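Local coordinates for protein coenzyme A transferase (Yersinia pestis, PDB 3QLI) that probably transfers coenzyme A between carboxylic acids, as acetyl-CoA transferases of its family do, and binds coenzyme A, at residues Ser166-Ile169 and Ala170-Arg174; Tyr303-Leu306 and Asn307-Ala311; Asp322-Ile325 and Ile326-Asp330. All coordinates share one frame; numbering follows the deposited sequence.

The three contacts follow one another along the chain, each within a few residues of backbone at or near a helix end. Contact 1 belongs to helix 166-172, between strands 143-148 and 175-180 of the parallel sheet in the N-terminal family region. Contacts 2 and 3 both fall in the C-terminal one: contact 2 where helix 300-306 runs into a turn, contact 3 on the short helix 323-326 ahead of strand 332-337 of the mixed sheet. Their centres lie about 23 to 25 Å apart, and no two of them touch; the nearest atoms are about 12 Å apart, between contacts 2 and 3. Each nevertheless has a side chain in the neighbourhood of a coenzyme A-binding residue.

Contact 1: residues Ser166-Ile169 and Ala170-Arg174; sequences SSRI and ARSAR
The side chain of Arg168 folds along the helix over Ser172, one turn further on, and its NE donates to Ser172 OG at 2.8 Å. The chain leaves with CG anti to the backbone N (chi1 169°) and bends at the next bond, which brings the edge of the guanidinium to the hydroxyl; OG lies almost in the guanidinium plane. A water closes the ring: it accepts from Arg168 NH2 at 3.0 Å and is hydrogen-bonded to Ser172 OG, so two links join the pair. NH2, besides donating to the water, forms a salt bridge with Glu137. Ser172 N also donates to Arg168 O at 2.8 Å, an ordinary helical bond, so the two residues are joined through backbone as well as side chains.

Arg171 reaches back one turn toward Ser167, its chain extended from CG to NE. Its NH1 points at the carbonyl oxygens of Ser167 and Ala191, though its exact place is doubtful, and NH2 bonds Ala193 O weakly. Ile169 CG2 packs against Ala173 CB at 4.1 Å, just where the chain leaves helical geometry, and Ala173 N still bonds Ile169 O. This apolar side faces Phe144 of strand 143-148 and Leu135 and Ala136 of helix 131-139, while Arg168 lies over Pro132 and Ala136 of the same helix.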
loop_
_atom_site.group_PDB
_atom_site.type_symbol
_atom_site.label_atom_id
_atom_site.label_comp_id
_atom_site.label_asym_id
_atom_site.label_seq_id
_atom_site.Cartn_x
_atom_site.Cartn_y
_atom_site.Cartn_z
ATOM N N SER A 166 15.536 -9.094 -12.589
ATOM C CA SER A 166 16.650 -9.743 -13.273
ATOM C C SER A 166 17.621 -8.769 -13.930
ATOM O O SER A 166 18.831 -8.960 -13.869
ATOM C CB SER A 166 16.129 -10.742 -14.313
ATOM O OG SER A 166 15.493 -11.843 -13.691
ATOM N N SER A 167 17.095 -7.727 -14.559
ATOM C CA SER A 167 17.963 -6.747 -15.222
ATOM C C SER A 167 18.872 -5.991 -14.248
ATOM O O SER A 167 19.974 -5.566 -14.612
ATOM C CB SER A 167 17.141 -5.767 -16.076
ATOM O OG SER A 167 16.241 -5.024 -15.270
ATOM N N ARG A 168 18.416 -5.814 -13.014
ATOM C CA ARG A 168 19.267 -5.229 -11.973
ATOM C C ARG A 168 20.270 -6.241 -11.399
ATOM O O ARG A 168 21.466 -5.950 -11.259
ATOM C CB ARG A 168 18.405 -4.682 -10.827
ATOM C CG ARG A 168 19.185 -4.297 -9.561
ATOM C CD ARG A 168 20.086 -3.099 -9.798
ATOM N NE ARG A 168 20.847 -2.721 -8.598
ATOM C CZ ARG A 168 20.380 -1.960 -7.613
ATOM N NH1 ARG A 168 19.136 -1.492 -7.654
ATOM N NH2 ARG A 168 21.157 -1.679 -6.570
ATOM N N ILE A 169 19.783 -7.426 -11.056
ATOM C CA ILE A 169 20.622 -8.373 -10.327
ATOM C C ILE A 169 21.687 -8.975 -11.241
ATOM O O ILE A 169 22.753 -9.358 -10.765
ATOM C CB ILE A 169 19.807 -9.482 -9.646
ATOM C CG1 ILE A 169 18.762 -8.860 -8.714
ATOM C CG2 ILE A 169 20.741 -10.429 -8.865
ATOM C CD1 ILE A 169 19.353 -7.815 -7.753
ATOM N N ALA A 170 21.405 -9.048 -12.544
ATOM C CA ALA A 170 22.408 -9.511 -13.518
ATOM C C ALA A 170 23.644 -8.628 -13.456
ATOM O O ALA A 170 24.772 -9.087 -13.676
ATOM C CB ALA A 170 21.831 -9.525 -14.938
ATOM N N ARG A 171 23.419 -7.358 -13.143
ATOM C CA ARG A 171 24.487 -6.373 -13.051
ATOM C C ARG A 171 25.025 -6.238 -11.628
ATOM O O ARG A 171 26.228 -6.075 -11.433
ATOM C CB ARG A 171 24.007 -5.013 -13.583
ATOM C CG ARG A 171 23.631 -5.080 -15.070
ATOM C CD ARG A 171 22.812 -3.908 -15.533
ATOM N NE ARG A 171 22.800 -3.826 -16.995
ATOM C CZ ARG A 171 21.969 -4.496 -17.794
ATOM N NH1 ARG A 171 21.051 -5.331 -17.289
ATOM N NH2 ARG A 171 22.058 -4.326 -19.111
ATOM N N SER A 172 24.155 -6.337 -10.630
ATOM C CA SER A 172 24.614 -6.184 -9.247
ATOM C C SER A 172 25.215 -7.458 -8.634
ATOM O O SER A 172 26.040 -7.366 -7.744
ATOM C CB SER A 172 23.510 -5.629 -8.344
ATOM O OG SER A 172 23.210 -4.286 -8.713
ATOM N N ALA A 173 24.809 -8.637 -9.094
ATOM C CA ALA A 173 25.377 -9.875 -8.533
ATOM C C ALA A 173 26.880 -9.893 -8.756
ATOM O O ALA A 173 27.382 -9.354 -9.747
ATOM C CB ALA A 173 24.731 -11.105 -9.162
ATOM N N ARG A 174 27.615 -10.509 -7.840
ATOM C CA ARG A 174 29.063 -10.521 -7.970
ATOM C C ARG A 174 29.557 -11.403 -9.122
ATOM O O ARG A 174 30.643 -11.170 -9.673
ATOM C CB ARG A 174 29.706 -10.861 -6.617
ATOM C CG ARG A 174 29.483 -9.715 -5.626
ATOM C CD ARG A 174 30.055 -9.991 -4.249
ATOM N NE ARG A 174 29.073 -10.577 -3.340
ATOM C CZ ARG A 174 28.181 -9.872 -2.655
ATOM N NH1 ARG A 174 28.130 -8.556 -2.794
ATOM N NH2 ARG A 174 27.336 -10.486 -1.837
HETATM O O HOH W 1 23.970 -2.718 -6.121
#

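Contact 2: residues Tyr303-Leu306 and Asn307-Ala311; sequences YEYL and NDHPA
The carbonyl oxygen of Glu304 is gripped twice: Asn307 N donates to Glu304 O at 3.2 Å, and a water donates to the same oxygen at 2.7 Å. That water also makes a weak bond to Asn307 O, and so bridges Glu304 to Asn307. The direct bond between these two residues spans three positions of the chain, as does the one from Leu306 N to Tyr303 O.

A type II beta turn from Leu306 to His309 comes next, with Asp308 in the left-handed region at its third position. It is closed by His309 N, which donates to Leu306 O at 3.3 Å. The turn brings the His309 imidazole back beside Tyr305, where His309 NE2 makes a weak bond to Tyr305 OH at 3.0 Å, with the hydroxyl near the imidazole plane. Because Tyr305 CG stands anti to its own nitrogen (chi1 -175°), the phenol extends toward the loop, and His309 CD2 comes to 3.3 Å from Tyr305 CE2. The two rings are inclined at 66°, with centroids 4.9 Å apart. On the other side of the imidazole, His309 ND1 accepts from Ala311 N at 3.0 Å, again close to the ring plane, so the ring's rotation is set mainly by the ND1 bond, with the weak NE2 bond assisting.

Arg275 forms a cation-pi contact with Tyr305, and Asn307 OD1 accepts from Arg186 N. Tyr305 packs on Val271 and Ile274 of helix 268-276, His309 also touches Ile274, and the loop runs on into strand 312-314.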
loop_
_atom_site.group_PDB
_atom_site.type_symbol
_atom_site.label_atom_id
_atom_site.label_comp_id
_atom_site.label_asym_id
_atom_site.label_seq_id
_atom_site.Cartn_x
_atom_site.Cartn_y
_atom_site.Cartn_z
ATOM N N TYR A 303 5.896 -16.867 -27.151
ATOM C CA TYR A 303 7.327 -16.618 -26.986
ATOM C C TYR A 303 8.012 -16.264 -28.319
ATOM O O TYR A 303 8.837 -15.338 -28.384
ATOM C CB TYR A 303 8.028 -17.821 -26.340
ATOM C CG TYR A 303 7.566 -18.180 -24.938
ATOM C CD1 TYR A 303 7.397 -17.203 -23.962
ATOM C CD2 TYR A 303 7.319 -19.510 -24.585
ATOM C CE1 TYR A 303 6.986 -17.538 -22.671
ATOM C CE2 TYR A 303 6.901 -19.854 -23.301
ATOM C CZ TYR A 303 6.738 -18.865 -22.350
ATOM O OH TYR A 303 6.340 -19.202 -21.072
ATOM N N GLU A 304 7.692 -17.014 -29.374
ATOM C CA GLU A 304 8.276 -16.768 -30.692
ATOM C C GLU A 304 7.918 -15.377 -31.196
ATOM O O GLU A 304 8.745 -14.680 -31.797
ATOM C CB GLU A 304 7.817 -17.827 -31.698
ATOM C CG GLU A 304 8.366 -19.219 -31.418
ATOM C CD GLU A 304 7.659 -20.317 -32.212
ATOM O OE1 GLU A 304 8.173 -21.460 -32.225
ATOM O OE2 GLU A 304 6.589 -20.045 -32.812
ATOM N N TYR A 305 6.680 -14.979 -30.939
ATOM C CA TYR A 305 6.182 -13.684 -31.381
ATOM C C TYR A 305 6.938 -12.494 -30.765
ATOM O O TYR A 305 7.044 -11.437 -31.384
ATOM C CB TYR A 305 4.676 -13.564 -31.107
ATOM C CG TYR A 305 4.083 -12.289 -31.666
ATOM C CD1 TYR A 305 3.825 -12.159 -33.031
ATOM C CD2 TYR A 305 3.787 -11.213 -30.837
ATOM C CE1 TYR A 305 3.289 -10.990 -33.553
ATOM C CE2 TYR A 305 3.255 -10.041 -31.349
ATOM C CZ TYR A 305 3.007 -9.938 -32.709
ATOM O OH TYR A 305 2.473 -8.773 -33.224
ATOM N N LEU A 306 7.475 -12.662 -29.561
ATOM C CA LEU A 306 8.168 -11.558 -28.890
ATOM C C LEU A 306 9.501 -11.258 -29.530
ATOM O O LEU A 306 10.044 -10.177 -29.353
ATOM C CB LEU A 306 8.409 -11.875 -27.409
ATOM C CG LEU A 306 7.184 -12.364 -26.638
ATOM C CD1 LEU A 306 7.583 -12.642 -25.185
ATOM C CD2 LEU A 306 6.059 -11.340 -26.719
ATOM N N ASN A 307 10.035 -12.220 -30.270
ATOM C CA ASN A 307 11.378 -12.083 -30.811
ATOM C C ASN A 307 11.526 -10.861 -31.718
ATOM O O ASN A 307 10.880 -10.773 -32.752
ATOM C CB ASN A 307 11.774 -13.366 -31.549
ATOM C CG ASN A 307 13.246 -13.404 -31.895
ATOM O OD1 ASN A 307 14.107 -13.465 -31.008
ATOM N ND2 ASN A 307 13.549 -13.371 -33.195
ATOM N N ASP A 308 12.367 -9.912 -31.314
ATOM C CA ASP A 308 12.695 -8.759 -32.153
ATOM C C ASP A 308 11.492 -7.906 -32.507
ATOM O O ASP A 308 11.463 -7.291 -33.571
ATOM C CB ASP A 308 13.345 -9.217 -33.462
ATOM C CG ASP A 308 14.775 -9.664 -33.276
ATOM O OD1 ASP A 308 15.516 -8.985 -32.542
ATOM O OD2 ASP A 308 15.157 -10.695 -33.865
ATOM N N HIS A 309 10.495 -7.884 -31.630
ATOM C CA HIS A 309 9.301 -7.087 -31.864
ATOM C C HIS A 309 9.575 -5.654 -31.462
ATOM O O HIS A 309 9.890 -5.400 -30.295
ATOM C CB HIS A 309 8.152 -7.620 -31.015
ATOM C CG HIS A 309 6.806 -7.208 -31.515
ATOM N ND1 HIS A 309 6.472 -5.891 -31.742
ATOM C CD2 HIS A 309 5.714 -7.937 -31.839
ATOM C CE1 HIS A 309 5.229 -5.828 -32.191
ATOM N NE2 HIS A 309 4.746 -7.056 -32.259
ATOM N N PRO A 310 9.438 -4.702 -32.407
ATOM C CA PRO A 310 9.811 -3.305 -32.139
ATOM C C PRO A 310 8.768 -2.538 -31.336
ATOM O O PRO A 310 9.027 -1.392 -30.947
ATOM C CB PRO A 310 9.919 -2.683 -33.544
ATOM C CG PRO A 310 9.761 -3.824 -34.521
ATOM C CD PRO A 310 9.053 -4.914 -33.812
ATOM N N ALA A 311 7.607 -3.144 -31.107
ATOM C CA ALA A 311 6.544 -2.480 -30.353
ATOM C C ALA A 311 6.261 -3.137 -29.006
ATOM O O ALA A 311 5.240 -2.862 -28.380
ATOM C CB ALA A 311 5.260 -2.382 -31.180
HETATM O O HOH W 2 8.834 -13.159 -34.071
#

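Contact 3: residues Asp322-Ile325 and Ile326-Asp330; sequences DPHI and IAQND
Side-chain contact across the segments centres on Gln328, whose amide NE2 donates to His324 O at 2.7 Å, with the acceptor almost in the amide plane. The same nitrogen sits over one face of the His324 imidazole, 3.2 Å from the ring plane and nearer its edge than its centre, closest to CE1; ring and amide planes are 33° apart. A bend at chi2 (-53°) folds the glutamine back to this carbonyl.

Among the backbone bonds, Ile326 N meets Asp322 O at 2.9 Å and nearly straight, while Ala327 N bonds Pro323 O at 3.0 Å. Gln328 N then takes Ile325 O, a three-residue step that overlaps the type I turn from Ile326 to Asn329.

In apolar packing, Ile326 CD1 lies against the Pro323 backbone, 3.9 Å from Pro323 CA, and its side chain packs on Phe366 of helix 363-372. In the dimer, the His324 ring stacks on His324 of the second subunit.

At the start of the helix, Asp322 OD1 accepts from His324 N at 2.8 Å. The arrangement is thus a short helix with an aspartate N-cap, running into a type I turn that begins at Ile326, ahead of strand 332-337.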
loop_
_atom_site.group_PDB
_atom_site.type_symbol
_atom_site.label_atom_id
_atom_site.label_comp_id
_atom_site.label_asym_id
_atom_site.label_seq_id
_atom_site.Cartn_x
_atom_site.Cartn_y
_atom_site.Cartn_z
ATOM N N ASP A 322 5.459 0.509 -10.191
ATOM C CA ASP A 322 5.384 1.723 -9.374
ATOM C C ASP A 322 4.009 2.358 -9.595
ATOM O O ASP A 322 3.681 2.761 -10.711
ATOM C CB ASP A 322 6.486 2.706 -9.788
ATOM C CG ASP A 322 6.500 3.975 -8.938
ATOM O OD1 ASP A 322 5.483 4.277 -8.265
ATOM O OD2 ASP A 322 7.536 4.672 -8.957
ATOM N N PRO A 323 3.188 2.448 -8.540
ATOM C CA PRO A 323 1.851 3.009 -8.776
ATOM C C PRO A 323 1.897 4.414 -9.369
ATOM O O PRO A 323 0.992 4.776 -10.125
ATOM C CB PRO A 323 1.224 3.049 -7.374
ATOM C CG PRO A 323 1.964 1.981 -6.600
ATOM C CD PRO A 323 3.372 1.987 -7.148
ATOM N N HIS A 324 2.928 5.192 -9.040
ATOM C CA HIS A 324 3.042 6.545 -9.588
ATOM C C HIS A 324 3.232 6.509 -11.092
ATOM O O HIS A 324 2.678 7.339 -11.819
ATOM C CB HIS A 324 4.194 7.326 -8.954
ATOM C CG HIS A 324 4.460 8.634 -9.633
ATOM N ND1 HIS A 324 3.652 9.735 -9.463
ATOM C CD2 HIS A 324 5.424 9.006 -10.510
ATOM C CE1 HIS A 324 4.110 10.733 -10.196
ATOM N NE2 HIS A 324 5.188 10.318 -10.837
ATOM N N ILE A 325 4.010 5.535 -11.560
ATOM C CA ILE A 325 4.218 5.339 -12.994
ATOM C C ILE A 325 2.945 4.822 -13.677
ATOM O O ILE A 325 2.517 5.341 -14.713
ATOM C CB ILE A 325 5.358 4.337 -13.230
ATOM C CG1 ILE A 325 6.694 4.927 -12.760
ATOM C CG2 ILE A 325 5.441 3.942 -14.697
ATOM C CD1 ILE A 325 7.107 6.194 -13.491
ATOM N N ILE A 326 2.333 3.798 -13.095
ATOM C CA ILE A 326 1.100 3.234 -13.657
ATOM C C ILE A 326 0.055 4.336 -13.886
ATOM O O ILE A 326 -0.614 4.382 -14.933
ATOM C CB ILE A 326 0.513 2.150 -12.729
ATOM C CG1 ILE A 326 1.455 0.934 -12.670
ATOM C CG2 ILE A 326 -0.884 1.714 -13.205
ATOM C CD1 ILE A 326 1.309 0.111 -11.404
ATOM N N ALA A 327 -0.059 5.226 -12.903
ATOM C CA ALA A 327 -1.107 6.246 -12.880
ATOM C C ALA A 327 -0.909 7.348 -13.917
ATOM O O ALA A 327 -1.831 8.122 -14.172
ATOM C CB ALA A 327 -1.220 6.866 -11.475
ATOM N N GLN A 328 0.282 7.438 -14.499
ATOM C CA GLN A 328 0.542 8.498 -15.484
ATOM C C GLN A 328 -0.134 8.233 -16.823
ATOM O O GLN A 328 -0.351 9.154 -17.610
ATOM C CB GLN A 328 2.041 8.723 -15.679
ATOM C CG GLN A 328 2.799 8.998 -14.367
ATOM C CD GLN A 328 2.195 10.130 -13.567
ATOM O OE1 GLN A 328 2.029 11.238 -14.077
ATOM N NE2 GLN A 328 1.850 9.856 -12.295
ATOM N N ASN A 329 -0.463 6.977 -17.086
ATOM C CA ASN A 329 -1.266 6.663 -18.259
ATOM C C ASN A 329 -2.742 6.820 -17.913
ATOM O O ASN A 329 -3.173 6.398 -16.844
ATOM C CB ASN A 329 -0.956 5.258 -18.783
ATOM C CG ASN A 329 0.443 5.156 -19.380
ATOM O OD1 ASN A 329 0.879 6.056 -20.097
ATOM N ND2 ASN A 329 1.153 4.064 -19.080
ATOM N N ASP A 330 -3.502 7.462 -18.804
ATOM C CA ASP A 330 -4.927 7.664 -18.595
ATOM C C ASP A 330 -5.691 6.380 -18.869
ATOM O O ASP A 330 -5.245 5.543 -19.668
ATOM C CB ASP A 330 -5.459 8.740 -19.542
ATOM C CG ASP A 330 -5.014 10.143 -19.158
ATOM O OD1 ASP A 330 -4.240 10.307 -18.191
ATOM O OD2 ASP A 330 -5.442 11.091 -19.849
#